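Local structure of LPXTG cell wall surface protein (Streptococcus gordonii, 4IGB) at residues Thr99-Gln104 against Ile180-Gly185; Thr186-Lys191 against Asn265-Asn270; Val114-Leu119 against Lys168-Asp173. The protein is probably a surface adhesin of Streptococcus gordonii anchored to the peptidoglycan, of which this chain holds the N-terminal region. All blocks are in the same frame, centred on the assembly; numbering follows the deposited sequence.

In the fold
All three contacts lie in the N-terminal domain and bear on its large antiparallel sheet. Interactions 1 and 3 join the same two neighbours, strands 103-118 and 170-182, near opposite ends of the pair, with centres about 37 Å apart. Interaction 3 is regular strand pairing, half of its touching residues buried, with aromatic rings on both faces. Interaction 1 is a partly buried hairpin-to-turn contact in which a lysine crosses a tyrosine ring. Interaction 2, at the surface, joins irregular chain mainly through carbonyl oxygens. It sits beside interaction 1, centres about 11 Å apart, and touches it; interaction 3 stays clear of both.

Interaction 1 of 3, residues Thr99-Gln104 against Ile180-Gly185; sequences TVNGKQ and IRYADG
A beta hairpin with a two-residue loop, its type I' turn running from Val100 to Lys103, links strands 84-100 and 103-118 and lays Lys103 across the ring of Tyr182, the last residue of strand 170-182. The two side chains meet at about a right angle. Lys103 CB lies 3.5 Å from Tyr182 CD1, and CD sits over the centre of that ring, a CH-pi contact at 3.6 Å from the centroid. With CG anti to its own carbonyl carbon (chi1 -63°) and the rest of the chain extended, Lys103 runs on over the face; NZ makes an off-centre cation-pi contact and hydrogen-bonds to Thr186 OG1. Asp184 OD2 flanks the same chain, 3.4 Å from Lys103 CE but too far from NZ for a salt bridge; Asp184 OD1 bonds that same threonine hydroxyl, which thus links the two side chains.

At the hydroxyl of the tyrosine, Asn101 ND2 gives Tyr182 OH only a weak hydrogen bond; Asp189 is the stronger partner. Leu190 and Val105 also pack on Tyr182.

Where strand 170-182 ends, a type I turn from Tyr182 to Gly185 begins, and Ala183 N donates to Gln104 O at 2.9 Å, nearly straight at 170°. Gln104 O also lies in the plane of the Tyr182 ring, at its edge. Water 1 donates a hydrogen bond to Gln104 O, 2.8 Å away, and accepts one from Asp184 N.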
ATOM      1  N   THR B  99     -13.482   2.549   0.476  1.00 22.18           N
ATOM      2  CA  THR B  99     -13.801   3.659  -0.407  1.00 21.47           C
ATOM      3  C   THR B  99     -12.803   4.782  -0.189  1.00 27.91           C
ATOM      4  O   THR B  99     -12.589   5.226   0.945  1.00 23.99           O
ATOM      5  CB  THR B  99     -15.208   4.171  -0.147  1.00 30.08           C
ATOM      6  OG1 THR B  99     -16.127   3.082  -0.287  1.00 29.64           O
ATOM      7  CG2 THR B  99     -15.573   5.292  -1.136  1.00 31.16           C
ATOM      8  N   VAL B 100     -12.182   5.232  -1.273  1.00 17.39           N
ATOM      9  CA  VAL B 100     -11.126   6.231  -1.190  1.00 17.95           C
ATOM     10  C   VAL B 100     -11.355   7.308  -2.251  1.00 29.74           C
ATOM     11  O   VAL B 100     -11.499   6.996  -3.440  1.00 31.41           O
ATOM     12  CB  VAL B 100      -9.741   5.594  -1.430  1.00 24.44           C
ATOM     13  CG1 VAL B 100      -8.663   6.644  -1.393  1.00 23.71           C
ATOM     14  CG2 VAL B 100      -9.452   4.487  -0.414  1.00 25.78           C
ATOM     15  N   ASN B 101     -11.376   8.571  -1.829  1.00 30.80           N
ATOM     16  CA  ASN B 101     -11.622   9.690  -2.741  1.00 33.67           C
ATOM     17  C   ASN B 101     -12.925   9.491  -3.510  1.00 34.12           C
ATOM     18  O   ASN B 101     -12.976   9.739  -4.716  1.00 33.00           O
ATOM     19  CB  ASN B 101     -10.468   9.859  -3.749  1.00 32.19           C
ATOM     20  CG  ASN B 101      -9.132  10.204  -3.088  1.00 37.63           C
ATOM     21  OD1 ASN B 101      -9.069  10.947  -2.102  1.00 37.77           O
ATOM     22  ND2 ASN B 101      -8.052   9.660  -3.642  1.00 37.60           N
ATOM     23  N   GLY B 102     -13.964   9.028  -2.811  1.00 25.65           N
ATOM     24  CA  GLY B 102     -15.248   8.730  -3.416  1.00 25.00           C
ATOM     25  C   GLY B 102     -15.298   7.445  -4.243  1.00 33.09           C
ATOM     26  O   GLY B 102     -16.364   7.052  -4.721  1.00 34.35           O
ATOM     27  N   LYS B 103     -14.158   6.778  -4.406  1.00 25.12           N
ATOM     28  CA  LYS B 103     -14.064   5.611  -5.293  1.00 26.89           C
ATOM     29  C   LYS B 103     -13.884   4.281  -4.554  1.00 25.43           C
ATOM     30  O   LYS B 103     -13.090   4.174  -3.615  1.00 19.17           O
ATOM     31  CB  LYS B 103     -12.901   5.790  -6.277  1.00 22.40           C
ATOM     32  CG  LYS B 103     -13.051   6.971  -7.244  1.00 31.48           C
ATOM     33  CD  LYS B 103     -11.751   7.173  -8.027  1.00 27.40           C
ATOM     34  CE  LYS B 103     -11.972   7.967  -9.301  1.00 30.84           C
ATOM     35  NZ  LYS B 103     -10.649   8.250  -9.942  1.00 42.97           N
ATOM     36  N   GLN B 104     -14.609   3.261  -4.996  1.00 21.17           N
ATOM     37  CA  GLN B 104     -14.384   1.910  -4.493  1.00 22.59           C
ATOM     38  C   GLN B 104     -13.030   1.355  -4.955  1.00 21.09           C
ATOM     39  O   GLN B 104     -12.646   1.481  -6.133  1.00 18.23           O
ATOM     40  CB  GLN B 104     -15.503   0.968  -4.931  1.00 16.08           C
ATOM     41  CG  GLN B 104     -15.194  -0.503  -4.674  1.00 20.77           C
ATOM     42  CD  GLN B 104     -16.293  -1.420  -5.190  1.00 30.29           C
ATOM     43  OE1 GLN B 104     -17.467  -1.044  -5.201  1.00 28.40           O
ATOM     44  NE2 GLN B 104     -15.916  -2.622  -5.632  1.00 20.90           N
ATOM     45  N   ILE B 180      -3.661  -2.704  -5.634  1.00 15.06           N
ATOM     46  CA  ILE B 180      -4.937  -2.050  -5.373  1.00 16.23           C
ATOM     47  C   ILE B 180      -5.341  -1.261  -6.615  1.00 20.71           C
ATOM     48  O   ILE B 180      -4.490  -0.753  -7.337  1.00 17.28           O
ATOM     49  CB  ILE B 180      -4.875  -1.126  -4.151  1.00 17.44           C
ATOM     50  CG1 ILE B 180      -3.643  -0.206  -4.218  1.00 15.33           C
ATOM     51  CG2 ILE B 180      -4.829  -1.969  -2.893  1.00 18.67           C
ATOM     52  CD1 ILE B 180      -3.586   0.851  -3.079  1.00 17.85           C
ATOM     53  N   ARG B 181      -6.645  -1.149  -6.845  1.00 16.74           N
ATOM     54  CA  ARG B 181      -7.165  -0.688  -8.127  1.00 21.97           C
ATOM     55  C   ARG B 181      -8.528  -0.054  -7.897  1.00 18.42           C
ATOM     56  O   ARG B 181      -9.354  -0.627  -7.193  1.00 17.29           O
ATOM     57  CB  ARG B 181      -7.334  -1.930  -9.015  1.00 24.30           C
ATOM     58  CG  ARG B 181      -7.264  -1.714 -10.484  1.00 40.40           C
ATOM     59  CD  ARG B 181      -7.514  -3.035 -11.232  1.00 36.01           C
ATOM     60  NE  ARG B 181      -6.364  -3.942 -11.246  1.00 27.32           N
ATOM     61  CZ  ARG B 181      -6.403  -5.167 -11.769  1.00 32.68           C
ATOM     62  NH1 ARG B 181      -7.530  -5.628 -12.309  1.00 24.63           N
ATOM     63  NH2 ARG B 181      -5.329  -5.937 -11.755  1.00 31.67           N
ATOM     64  N   TYR B 182      -8.781   1.121  -8.471  1.00 17.89           N
ATOM     65  CA  TYR B 182     -10.145   1.626  -8.478  1.00 12.52           C
ATOM     66  C   TYR B 182     -11.062   0.705  -9.312  1.00 18.09           C
ATOM     67  O   TYR B 182     -10.774   0.386 -10.472  1.00 19.47           O
ATOM     68  CB  TYR B 182     -10.206   3.059  -9.021  1.00 20.32           C
ATOM     69  CG  TYR B 182      -9.549   4.110  -8.143  1.00 17.67           C
ATOM     70  CD1 TYR B 182      -9.810   4.173  -6.785  1.00 17.86           C
ATOM     71  CD2 TYR B 182      -8.651   5.030  -8.683  1.00 15.07           C
ATOM     72  CE1 TYR B 182      -9.203   5.138  -5.983  1.00 19.88           C
ATOM     73  CE2 TYR B 182      -8.039   5.992  -7.898  1.00 20.10           C
ATOM     74  CZ  TYR B 182      -8.320   6.047  -6.539  1.00 28.74           C
ATOM     75  OH  TYR B 182      -7.715   7.009  -5.740  1.00 21.49           O
ATOM     76  N   ALA B 183     -12.188   0.324  -8.733  1.00 16.45           N
ATOM     77  CA  ALA B 183     -13.134  -0.528  -9.428  1.00 17.93           C
ATOM     78  C   ALA B 183     -13.697   0.169 -10.661  1.00 20.00           C
ATOM     79  O   ALA B 183     -14.004  -0.487 -11.649  1.00 21.97           O
ATOM     80  CB  ALA B 183     -14.260  -0.945  -8.495  1.00 16.60           C
ATOM     81  N   ASP B 184     -13.833   1.493 -10.616  1.00 19.60           N
ATOM     82  CA  ASP B 184     -14.470   2.199 -11.733  1.00 21.13           C
ATOM     83  C   ASP B 184     -13.600   2.271 -12.999  1.00 25.83           C
ATOM     84  O   ASP B 184     -14.077   2.667 -14.070  1.00 26.99           O
ATOM     85  CB  ASP B 184     -14.982   3.591 -11.323  1.00 24.48           C
ATOM     86  CG  ASP B 184     -13.867   4.563 -10.981  1.00 24.50           C
ATOM     87  OD1 ASP B 184     -12.681   4.238 -11.201  1.00 23.97           O
ATOM     88  OD2 ASP B 184     -14.183   5.671 -10.495  1.00 31.04           O
ATOM     89  N   GLY B 185     -12.333   1.881 -12.879  1.00 25.53           N
ATOM     90  CA  GLY B 185     -11.452   1.809 -14.037  1.00 27.64           C
ATOM     91  C   GLY B 185     -10.638   3.060 -14.315  1.00 27.60           C
ATOM     92  O   GLY B 185      -9.888   3.121 -15.301  1.00 25.05           O
TER
HETATM   93  O   HOH W   1     -13.713   3.008  -8.194  1.00 17.35           O

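Interaction 2 of 3, residues Thr186-Lys191 against Asn265-Asn270; sequences TETDLK and NSNSMN
This is a surface contact between two irregular pieces of chain: the loop that follows strand 170-182, where Thr188, Leu190 and Lys191 do the touching, and the turn of Asn265, Ser266 and Asn267 that leads into strand 268-274. The touching parts run 130° apart, and most of what passes between them ends on a backbone carbonyl.

Lys191 supplies the one hydrogen bond across the contact. Its chain bends at chi2 (-58°), which swings the far end back over the turn, and NZ reaches Asn265 O at 2.9 Å, coming in tilted 31° from the carbonyl plane. CD runs alongside that oxygen as well, at 3.4 Å. Nearer the backbone, Lys191 CA points its hydrogen at Ser266 O, 3.4 Å away. Just before it in the chain, Leu190 O lies 3.3 Å from Asn267 CA.

Thr188 and Asn267 cross at about a right angle, methyl to methylene: Thr188 CG2 touches Asn267 CB at 3.6 Å, while the amide nitrogen ND2 passes 3.7 Å from Thr188 CB. Their polar ends are engaged elsewhere, both on strand 170-182: Thr188 OG1 bonds Tyr182 N, and Asn267 ND2 bonds Ile180 O. The turn has its own brace, an ST turn in which Ser266 OG accepts from Ser268 N at 3.1 Å.

Lys191 also packs against Asn419 and Leu420 of the N2 domain, which places the contact where the two domains meet. Chemically, a single lysine ammonium gripping a main-chain carbonyl ties the loop to the backbone of the turn, so this link depends on the path of the chain at Asn265 and not on the side chain there.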
ATOM      1  N   THR B 186     -10.792   4.069 -13.465  1.00 18.02           N
ATOM      2  CA  THR B 186      -9.950   5.262 -13.548  1.00 20.10           C
ATOM      3  C   THR B 186      -8.550   4.952 -13.054  1.00 16.61           C
ATOM      4  O   THR B 186      -8.338   3.963 -12.344  1.00 18.44           O
ATOM      5  CB  THR B 186     -10.515   6.444 -12.716  1.00 17.12           C
ATOM      6  OG1 THR B 186     -10.775   6.016 -11.374  1.00 18.46           O
ATOM      7  CG2 THR B 186     -11.802   6.966 -13.337  1.00 31.07           C
ATOM      8  N   GLU B 187      -7.598   5.804 -13.422  1.00 19.85           N
ATOM      9  CA  GLU B 187      -6.205   5.594 -13.074  1.00 18.09           C
ATOM     10  C   GLU B 187      -6.010   5.552 -11.558  1.00 18.99           C
ATOM     11  O   GLU B 187      -6.520   6.399 -10.839  1.00 15.27           O
ATOM     12  CB  GLU B 187      -5.330   6.667 -13.727  1.00 23.51           C
ATOM     13  CG  GLU B 187      -5.213   6.498 -15.252  1.00 38.12           C
ATOM     14  CD  GLU B 187      -4.798   7.786 -15.964  1.00 55.68           C
ATOM     15  OE1 GLU B 187      -3.636   7.872 -16.420  1.00 34.46           O
ATOM     16  OE2 GLU B 187      -5.647   8.706 -16.074  1.00 58.78           O
ATOM     17  N   THR B 188      -5.300   4.542 -11.074  1.00 17.80           N
ATOM     18  CA  THR B 188      -5.123   4.378  -9.637  1.00 16.51           C
ATOM     19  C   THR B 188      -3.880   5.146  -9.178  1.00 19.64           C
ATOM     20  O   THR B 188      -2.758   4.714  -9.408  1.00 18.14           O
ATOM     21  CB  THR B 188      -5.031   2.883  -9.229  1.00 18.15           C
ATOM     22  OG1 THR B 188      -6.184   2.178  -9.714  1.00 19.85           O
ATOM     23  CG2 THR B 188      -4.961   2.740  -7.701  1.00 13.48           C
ATOM     24  N   ASP B 189      -4.112   6.296  -8.550  1.00 20.83           N
ATOM     25  CA  ASP B 189      -3.054   7.173  -8.033  1.00 18.60           C
ATOM     26  C   ASP B 189      -2.579   6.742  -6.639  1.00 22.53           C
ATOM     27  O   ASP B 189      -1.645   7.317  -6.088  1.00 21.53           O
ATOM     28  CB  ASP B 189      -3.566   8.619  -7.978  1.00 19.83           C
ATOM     29  CG  ASP B 189      -5.012   8.724  -7.424  1.00 45.73           C
ATOM     30  OD1 ASP B 189      -5.507   7.754  -6.797  1.00 21.54           O
ATOM     31  OD2 ASP B 189      -5.669   9.779  -7.624  1.00 58.44           O
ATOM     32  N   LEU B 190      -3.228   5.738  -6.065  1.00 18.50           N
ATOM     33  CA  LEU B 190      -2.865   5.258  -4.729  1.00 14.58           C
ATOM     34  C   LEU B 190      -1.514   4.573  -4.720  1.00 18.24           C
ATOM     35  O   LEU B 190      -1.173   3.844  -5.650  1.00 18.62           O
ATOM     36  CB  LEU B 190      -3.923   4.294  -4.203  1.00 13.67           C
ATOM     37  CG  LEU B 190      -5.358   4.828  -4.174  1.00 18.08           C
ATOM     38  CD1 LEU B 190      -6.325   3.756  -3.707  1.00 18.87           C
ATOM     39  CD2 LEU B 190      -5.455   6.082  -3.287  1.00 21.06           C
ATOM     40  N   LYS B 191      -0.749   4.798  -3.656  1.00 19.40           N
ATOM     41  CA  LYS B 191       0.559   4.167  -3.513  1.00 17.42           C
ATOM     42  C   LYS B 191       0.495   3.077  -2.454  1.00 17.42           C
ATOM     43  O   LYS B 191       0.370   3.347  -1.253  1.00 18.17           O
ATOM     44  CB  LYS B 191       1.636   5.211  -3.184  1.00 15.07           C
ATOM     45  CG  LYS B 191       1.763   6.301  -4.257  1.00 18.44           C
ATOM     46  CD  LYS B 191       2.085   5.733  -5.637  1.00 10.76           C
ATOM     47  CE  LYS B 191       1.891   6.815  -6.697  1.00 18.35           C
ATOM     48  NZ  LYS B 191       1.961   6.278  -8.088  1.00 21.92           N
ATOM     49  N   ASN B 265       6.260   2.791  -5.379  1.00 17.18           N
ATOM     50  CA  ASN B 265       6.146   3.785  -6.441  1.00 14.86           C
ATOM     51  C   ASN B 265       4.781   3.744  -7.129  1.00 19.10           C
ATOM     52  O   ASN B 265       4.414   4.688  -7.838  1.00 17.75           O
ATOM     53  CB  ASN B 265       7.229   3.554  -7.510  1.00 19.15           C
ATOM     54  CG  ASN B 265       8.594   4.002  -7.057  1.00 24.65           C
ATOM     55  OD1 ASN B 265       8.706   4.896  -6.221  1.00 18.89           O
ATOM     56  ND2 ASN B 265       9.643   3.389  -7.607  1.00 19.01           N
ATOM     57  N   SER B 266       4.045   2.643  -6.960  1.00 11.54           N
ATOM     58  CA  SER B 266       2.804   2.452  -7.726  1.00 13.04           C
ATOM     59  C   SER B 266       1.693   1.896  -6.855  1.00 16.03           C
ATOM     60  O   SER B 266       1.800   1.877  -5.621  1.00 13.13           O
ATOM     61  CB  SER B 266       3.029   1.504  -8.912  1.00 11.54           C
ATOM     62  OG  SER B 266       3.295   0.180  -8.462  1.00 16.93           O
ATOM     63  N   ASN B 267       0.632   1.428  -7.498  1.00 13.69           N
ATOM     64  CA  ASN B 267      -0.459   0.789  -6.773  1.00 13.72           C
ATOM     65  C   ASN B 267      -0.178  -0.706  -6.558  1.00 17.69           C
ATOM     66  O   ASN B 267      -1.045  -1.458  -6.115  1.00 17.12           O
ATOM     67  CB  ASN B 267      -1.775   0.986  -7.523  1.00 15.34           C
ATOM     68  CG  ASN B 267      -1.738   0.391  -8.944  1.00 21.69           C
ATOM     69  OD1 ASN B 267      -0.710   0.429  -9.612  1.00 21.85           O
ATOM     70  ND2 ASN B 267      -2.852  -0.163  -9.388  1.00 16.31           N
ATOM     71  N   SER B 268       1.034  -1.144  -6.881  1.00 15.07           N
ATOM     72  CA  SER B 268       1.380  -2.547  -6.665  1.00 15.54           C
ATOM     73  C   SER B 268       2.745  -2.786  -6.036  1.00 12.23           C
ATOM     74  O   SER B 268       3.605  -1.900  -5.972  1.00 18.24           O
ATOM     75  CB  SER B 268       1.310  -3.331  -7.982  1.00 18.82           C
ATOM     76  OG  SER B 268       2.294  -2.854  -8.858  1.00 29.56           O
ATOM     77  N   MET B 269       2.951  -4.022  -5.617  1.00 18.57           N
ATOM     78  CA  MET B 269       4.231  -4.431  -5.070  1.00 16.43           C
ATOM     79  C   MET B 269       4.396  -5.924  -5.298  1.00 19.68           C
ATOM     80  O   MET B 269       3.478  -6.703  -5.029  1.00 16.76           O
ATOM     81  CB  MET B 269       4.300  -4.112  -3.567  1.00 16.60           C
ATOM     82  CG  MET B 269       5.706  -4.153  -2.974  1.00 31.53           C
ATOM     83  SD  MET B 269       5.835  -3.469  -1.284  1.00 29.98           S
ATOM     84  CE  MET B 269       5.000  -1.900  -1.430  1.00 19.70           C
ATOM     85  N   ASN B 270       5.557  -6.316  -5.816  1.00 11.76           N
ATOM     86  CA  ASN B 270       5.888  -7.732  -5.951  1.00 13.90           C
ATOM     87  C   ASN B 270       6.801  -8.096  -4.790  1.00 14.77           C
ATOM     88  O   ASN B 270       7.993  -7.805  -4.810  1.00 21.49           O
ATOM     89  CB  ASN B 270       6.554  -7.996  -7.308  1.00 15.07           C
ATOM     90  CG  ASN B 270       6.971  -9.453  -7.505  1.00 19.21           C
ATOM     91  OD1 ASN B 270       7.724  -9.805  -8.420  1.00 18.95           O
ATOM     92  ND2 ASN B 270       6.481 -10.305  -6.626  1.00 12.74           N
TER

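Interaction 3 of 3, residues Val114-Leu119 against Lys168-Asp173; sequences VTLHYL and KAFWID
His117 and Trp171 form a hydrogen-bonded pair in the antiparallel sheet, where strands 103-118 and 170-182 run side by side, and their rings stack on one face of it. From His117 CB, which lies over the five-membered ring of the indole, the imidazole extends across the six-membered ring: His117 CG is 3.3 Å from Trp171 CZ2, His117 ND1 and CE1 continue over the same CZ2-CH2 border, and His117 CD2 approaches Trp171 CH2 at 3.4 Å. The two planes are only 8° apart, an offset stack with centroids 3.8 Å from each other. Trp171 reaches under the histidine because its CG stands between the backbone N and the carbonyl carbon (chi1 59°). At the tip, His117 NE2 meets water 3 in the plane of the imidazole; that water donates to Asp173 OD1, whose partner oxygen OD2 is held by Tyr212.

Beneath the stack, His117 N bonds Trp171 O at 2.7 Å, and Trp171 N returns a bond to His117 O. Thr115 and Asp173 repeat the double link, and Leu119 N adds a bond to Ala169 O beyond the end of the strand.

Leu116, Tyr118, Phe170 and Ile172 occupy the other, buried face. Tyr118 turns an edge to the face of Phe170, planes 62° apart, while Leu116 CB presses on Phe170 CD1. Val136 packs against Leu116 and Phe170 here. Back beside the indole, Leu119 CD2 lies at the ring edge, 3.6 Å from Trp171 CD1.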
ATOM      1  N   VAL B 114       5.078 -20.388  -5.871  1.00 14.60           N
ATOM      2  CA  VAL B 114       5.447 -20.876  -4.548  1.00 20.90           C
ATOM      3  C   VAL B 114       6.361 -22.064  -4.768  1.00 17.63           C
ATOM      4  O   VAL B 114       6.023 -22.988  -5.509  1.00 20.50           O
ATOM      5  CB  VAL B 114       4.213 -21.294  -3.712  1.00 21.66           C
ATOM      6  CG1 VAL B 114       4.645 -21.897  -2.341  1.00 16.92           C
ATOM      7  CG2 VAL B 114       3.261 -20.100  -3.532  1.00 15.02           C
ATOM      8  N   THR B 115       7.530 -22.019  -4.144  1.00 19.05           N
ATOM      9  CA  THR B 115       8.488 -23.110  -4.233  1.00 23.49           C
ATOM     10  C   THR B 115       8.605 -23.784  -2.867  1.00 26.13           C
ATOM     11  O   THR B 115       8.890 -23.125  -1.859  1.00 23.46           O
ATOM     12  CB  THR B 115       9.894 -22.598  -4.640  1.00 28.69           C
ATOM     13  OG1 THR B 115       9.811 -21.858  -5.868  1.00 28.27           O
ATOM     14  CG2 THR B 115      10.862 -23.773  -4.805  1.00 27.43           C
ATOM     15  N   LEU B 116       8.376 -25.091  -2.848  1.00 19.45           N
ATOM     16  CA  LEU B 116       8.561 -25.913  -1.655  1.00 22.83           C
ATOM     17  C   LEU B 116       9.981 -26.458  -1.659  1.00 28.16           C
ATOM     18  O   LEU B 116      10.351 -27.226  -2.550  1.00 24.12           O
ATOM     19  CB  LEU B 116       7.561 -27.084  -1.656  1.00 22.19           C
ATOM     20  CG  LEU B 116       6.182 -26.899  -1.001  1.00 33.91           C
ATOM     21  CD1 LEU B 116       5.647 -25.485  -1.109  1.00 25.35           C
ATOM     22  CD2 LEU B 116       5.166 -27.898  -1.549  1.00 27.49           C
ATOM     23  N   HIS B 117      10.772 -26.052  -0.673  1.00 25.04           N
ATOM     24  CA  HIS B 117      12.131 -26.546  -0.505  1.00 21.31           C
ATOM     25  C   HIS B 117      12.149 -27.723   0.462  1.00 27.13           C
ATOM     26  O   HIS B 117      11.931 -27.562   1.664  1.00 24.65           O
ATOM     27  CB  HIS B 117      13.057 -25.433   0.012  1.00 24.91           C
ATOM     28  CG  HIS B 117      13.298 -24.339  -0.984  1.00 35.68           C
ATOM     29  ND1 HIS B 117      14.363 -24.352  -1.861  1.00 36.78           N
ATOM     30  CD2 HIS B 117      12.600 -23.212  -1.258  1.00 28.55           C
ATOM     31  CE1 HIS B 117      14.317 -23.274  -2.623  1.00 31.09           C
ATOM     32  NE2 HIS B 117      13.254 -22.568  -2.280  1.00 30.94           N
ATOM     33  N   TYR B 118      12.399 -28.912  -0.072  1.00 28.50           N
ATOM     34  CA  TYR B 118      12.478 -30.115   0.749  1.00 27.87           C
ATOM     35  C   TYR B 118      13.542 -29.970   1.851  1.00 26.08           C
ATOM     36  O   TYR B 118      14.676 -29.565   1.586  1.00 29.35           O
ATOM     37  CB  TYR B 118      12.770 -31.333  -0.132  1.00 28.52           C
ATOM     38  CG  TYR B 118      12.659 -32.651   0.601  1.00 36.13           C
ATOM     39  CD1 TYR B 118      11.440 -33.065   1.140  1.00 33.66           C
ATOM     40  CD2 TYR B 118      13.761 -33.485   0.749  1.00 33.19           C
ATOM     41  CE1 TYR B 118      11.321 -34.269   1.808  1.00 36.50           C
ATOM     42  CE2 TYR B 118      13.651 -34.699   1.417  1.00 33.38           C
ATOM     43  CZ  TYR B 118      12.429 -35.081   1.942  1.00 36.37           C
ATOM     44  OH  TYR B 118      12.307 -36.273   2.606  1.00 42.00           O
ATOM     45  N   LEU B 119      13.169 -30.287   3.088  1.00 26.93           N
ATOM     46  CA  LEU B 119      14.051 -30.061   4.229  1.00 24.44           C
ATOM     47  C   LEU B 119      15.107 -31.157   4.448  1.00 30.66           C
ATOM     48  O   LEU B 119      16.041 -30.968   5.214  1.00 34.24           O
ATOM     49  CB  LEU B 119      13.234 -29.875   5.500  1.00 28.53           C
ATOM     50  CG  LEU B 119      12.685 -28.469   5.747  1.00 30.83           C
ATOM     51  CD1 LEU B 119      11.632 -28.518   6.839  1.00 29.74           C
ATOM     52  CD2 LEU B 119      13.815 -27.511   6.117  1.00 20.97           C
ATOM     53  N   LYS B 168       6.829 -29.439   8.923  1.00 22.60           N
ATOM     54  CA  LYS B 168       8.282 -29.402   8.877  1.00 26.49           C
ATOM     55  C   LYS B 168       8.833 -30.324   7.815  1.00 27.92           C
ATOM     56  O   LYS B 168       9.863 -30.966   8.027  1.00 32.23           O
ATOM     57  CB  LYS B 168       8.865 -29.788  10.240  1.00 17.23           C
ATOM     58  CG  LYS B 168       8.439 -28.875  11.370  1.00 24.25           C
ATOM     59  CD  LYS B 168       8.823 -29.472  12.723  1.00 33.40           C
ATOM     60  CE  LYS B 168       8.340 -28.606  13.865  1.00 37.54           C
ATOM     61  NZ  LYS B 168       8.593 -29.273  15.171  1.00 58.26           N
ATOM     62  N   ALA B 169       8.154 -30.390   6.676  1.00 25.37           N
ATOM     63  CA  ALA B 169       8.617 -31.191   5.542  1.00 20.86           C
ATOM     64  C   ALA B 169       9.303 -30.346   4.461  1.00 30.56           C
ATOM     65  O   ALA B 169      10.300 -30.765   3.860  1.00 26.66           O
ATOM     66  CB  ALA B 169       7.462 -31.966   4.944  1.00 22.04           C
ATOM     67  N   PHE B 170       8.757 -29.162   4.199  1.00 25.91           N
ATOM     68  CA  PHE B 170       9.363 -28.230   3.248  1.00 21.72           C
ATOM     69  C   PHE B 170       9.319 -26.839   3.855  1.00 25.43           C
ATOM     70  O   PHE B 170       8.343 -26.490   4.519  1.00 20.97           O
ATOM     71  CB  PHE B 170       8.565 -28.154   1.931  1.00 21.59           C
ATOM     72  CG  PHE B 170       8.432 -29.459   1.188  1.00 24.60           C
ATOM     73  CD1 PHE B 170       9.233 -29.730   0.094  1.00 22.56           C
ATOM     74  CD2 PHE B 170       7.473 -30.380   1.546  1.00 20.17           C
ATOM     75  CE1 PHE B 170       9.106 -30.905  -0.601  1.00 25.21           C
ATOM     76  CE2 PHE B 170       7.338 -31.556   0.855  1.00 33.21           C
ATOM     77  CZ  PHE B 170       8.160 -31.824  -0.220  1.00 28.22           C
ATOM     78  N   TRP B 171      10.341 -26.023   3.611  1.00 18.94           N
ATOM     79  CA  TRP B 171      10.165 -24.590   3.839  1.00 18.73           C
ATOM     80  C   TRP B 171       9.676 -23.980   2.526  1.00 29.50           C
ATOM     81  O   TRP B 171       9.856 -24.579   1.458  1.00 24.00           O
ATOM     82  CB  TRP B 171      11.429 -23.902   4.380  1.00 16.95           C
ATOM     83  CG  TRP B 171      12.682 -23.996   3.523  1.00 23.78           C
ATOM     84  CD1 TRP B 171      13.560 -25.037   3.469  1.00 21.13           C
ATOM     85  CD2 TRP B 171      13.211 -22.980   2.647  1.00 23.18           C
ATOM     86  NE1 TRP B 171      14.600 -24.738   2.608  1.00 20.88           N
ATOM     87  CE2 TRP B 171      14.403 -23.487   2.090  1.00 25.01           C
ATOM     88  CE3 TRP B 171      12.783 -21.699   2.274  1.00 25.22           C
ATOM     89  CZ2 TRP B 171      15.167 -22.762   1.171  1.00 26.95           C
ATOM     90  CZ3 TRP B 171      13.544 -20.979   1.369  1.00 25.85           C
ATOM     91  CH2 TRP B 171      14.725 -21.512   0.831  1.00 32.04           C
ATOM     92  N   ILE B 172       9.036 -22.817   2.598  1.00 19.58           N
ATOM     93  CA  ILE B 172       8.412 -22.261   1.413  1.00 20.72           C
ATOM     94  C   ILE B 172       8.998 -20.908   1.030  1.00 22.21           C
ATOM     95  O   ILE B 172       9.546 -20.186   1.866  1.00 22.25           O
ATOM     96  CB  ILE B 172       6.882 -22.132   1.581  1.00 22.36           C
ATOM     97  CG1 ILE B 172       6.552 -21.009   2.576  1.00 25.47           C
ATOM     98  CG2 ILE B 172       6.277 -23.472   1.996  1.00 17.86           C
ATOM     99  CD1 ILE B 172       5.058 -20.802   2.801  1.00 22.55           C
ATOM    100  N   ASP B 173       8.869 -20.592  -0.252  1.00 20.53           N
ATOM    101  CA  ASP B 173       9.232 -19.302  -0.793  1.00 25.34           C
ATOM    102  C   ASP B 173       8.076 -18.882  -1.688  1.00 23.30           C
ATOM    103  O   ASP B 173       7.859 -19.463  -2.747  1.00 19.58           O
ATOM    104  CB  ASP B 173      10.548 -19.400  -1.577  1.00 18.70           C
ATOM    105  CG  ASP B 173      10.968 -18.069  -2.206  1.00 25.05           C
ATOM    106  OD1 ASP B 173      12.061 -18.016  -2.807  1.00 32.11           O
ATOM    107  OD2 ASP B 173      10.216 -17.079  -2.113  1.00 22.29           O
TER
HETATM  108  O   HOH W   2       8.995 -19.394  -5.475  1.00 20.53           O
HETATM  109  O   HOH W   3      12.785 -20.553  -4.009  1.00 28.78           O